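Local coordinates for RND efflux system, outer membrane lipoprotein, NodT family (Burkholderia mallei, PDB 6U94), which probably serves as the outer-membrane channel component of an RND-type efflux system, a lipoprotein of the outer membrane factor family, at residues A63-A67 against N68-L72. Sequence-based numbering, arbitrary orientation.
Sequences ALALA and NNRDL
Ala65 and Arg70 meet where the last turn of helix 56-67 gives way to the loop before helix 72-86. Ala67 N still bonds to Ala63 O at 2.8 Å, but Asn68 is extended (psi 140°), Asn69 turns back to a helix-like conformation, and Arg70 is extended again. This carries Asn69 N well away from Ala65 O, the carbonyl it would meet in a continuing helix. The side chain of Arg70 bonds to that oxygen instead: NH2 donates to Ala65 O at 3.2 Å (N-H...O 156°), the oxygen almost in the guanidinium plane. Arg70 CG is set between N and C (chi1 72°), and a bend at chi3 helps carry the group back to the helix end. This short loop links two helices of an outer membrane factor, and Asp71 N-caps the second, its OD2 accepting from Val74 N. Arginine suits its place because several N-H groups serve at once: NH1 makes a salt bridge with Asp78 and bonds to Val245 O, while NH2 also reaches Leu246 O. Asn68 offers a flat amide, its CG 3.8 Å above one guanidinium face, and an acceptor, OD1, weakly bonded by Arg70 N (3.4 Å). At Ala65, a lone methyl leaves room for Arg70 NH2, 4.0 Å from CB, and touches Val170.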
loop_
_atom_site.group_PDB
_atom_site.type_symbol
_atom_site.label_atom_id
_atom_site.label_comp_id
_atom_site.label_asym_id
_atom_site.label_seq_id
_atom_site.Cartn_x
_atom_site.Cartn_y
_atom_site.Cartn_z
ATOM N N ALA A 63 7.533 8.107 14.948
ATOM C CA ALA A 63 7.663 8.349 16.380
ATOM C C ALA A 63 6.973 9.646 16.785
ATOM O O ALA A 63 6.354 9.720 17.853
ATOM C CB ALA A 63 9.138 8.374 16.775
ATOM N N LEU A 64 7.068 10.679 15.945
ATOM C CA LEU A 64 6.399 11.938 16.256
ATOM C C LEU A 64 4.887 11.795 16.153
ATOM O O LEU A 64 4.146 12.389 16.946
ATOM C CB LEU A 64 6.901 13.047 15.330
ATOM C CG LEU A 64 8.400 13.356 15.356
ATOM C CD1 LEU A 64 8.702 14.640 14.589
ATOM C CD2 LEU A 64 8.922 13.436 16.784
ATOM N N ALA A 65 4.410 11.013 15.183
ATOM C CA ALA A 65 2.975 10.782 15.063
ATOM C C ALA A 65 2.436 10.033 16.276
ATOM O O ALA A 65 1.335 10.325 16.756
ATOM C CB ALA A 65 2.673 10.015 13.776
ATOM N N LEU A 66 3.201 9.066 16.787
ATOM C CA LEU A 66 2.772 8.338 17.976
ATOM C C LEU A 66 2.886 9.201 19.229
ATOM O O LEU A 66 2.007 9.160 20.098
ATOM C CB LEU A 66 3.588 7.057 18.130
ATOM C CG LEU A 66 3.245 5.918 17.175
ATOM C CD1 LEU A 66 4.121 4.704 17.447
ATOM C CD2 LEU A 66 1.773 5.559 17.291
ATOM N N ALA A 67 3.957 9.992 19.338
ATOM C CA ALA A 67 4.181 10.809 20.525
ATOM C C ALA A 67 3.253 12.012 20.609
ATOM O O ALA A 67 3.295 12.730 21.614
ATOM C CB ALA A 67 5.636 11.282 20.576
ATOM N N ASN A 68 2.428 12.252 19.592
ATOM C CA ASN A 68 1.499 13.373 19.640
ATOM C C ASN A 68 0.505 13.188 20.781
ATOM O O ASN A 68 0.034 12.077 21.043
ATOM C CB ASN A 68 0.767 13.507 18.304
ATOM C CG ASN A 68 0.165 14.883 18.106
ATOM O OD1 ASN A 68 -1.055 15.045 18.105
ATOM N ND2 ASN A 68 1.021 15.884 17.945
ATOM N N ASN A 69 0.193 14.285 21.466
ATOM C CA ASN A 69 -0.650 14.227 22.653
ATOM C C ASN A 69 -2.139 14.209 22.336
ATOM O O ASN A 69 -2.950 14.236 23.268
ATOM C CB ASN A 69 -0.334 15.405 23.579
ATOM C CG ASN A 69 1.031 15.284 24.227
ATOM O OD1 ASN A 69 1.586 14.190 24.333
ATOM N ND2 ASN A 69 1.575 16.408 24.672
ATOM N N ARG A 70 -2.520 14.168 21.063
ATOM C CA ARG A 70 -3.930 14.081 20.713
ATOM C C ARG A 70 -4.520 12.766 21.218
ATOM O O ARG A 70 -3.815 11.779 21.442
ATOM C CB ARG A 70 -4.113 14.183 19.200
ATOM C CG ARG A 70 -3.647 12.943 18.460
ATOM C CD ARG A 70 -3.431 13.205 16.980
ATOM N NE ARG A 70 -2.288 12.448 16.481
ATOM C CZ ARG A 70 -1.794 12.559 15.252
ATOM N NH1 ARG A 70 -2.345 13.400 14.386
ATOM N NH2 ARG A 70 -0.746 11.831 14.890
ATOM N N ASP A 71 -5.835 12.764 21.406
ATOM C CA ASP A 71 -6.516 11.534 21.767
ATOM C C ASP A 71 -6.819 10.725 20.505
ATOM O O ASP A 71 -6.710 11.216 19.378
ATOM C CB ASP A 71 -7.782 11.840 22.573
ATOM C CG ASP A 71 -9.004 12.050 21.703
ATOM O OD1 ASP A 71 -10.061 11.466 22.021
ATOM O OD2 ASP A 71 -8.912 12.789 20.704
ATOM N N LEU A 72 -7.187 9.457 20.704
ATOM C CA LEU A 72 -7.356 8.565 19.563
ATOM C C LEU A 72 -8.512 8.994 18.672
ATOM O O LEU A 72 -8.478 8.757 17.458
ATOM C CB LEU A 72 -7.555 7.125 20.034
ATOM C CG LEU A 72 -6.302 6.458 20.599
ATOM C CD1 LEU A 72 -6.490 4.955 20.670
ATOM C CD2 LEU A 72 -5.070 6.814 19.776
#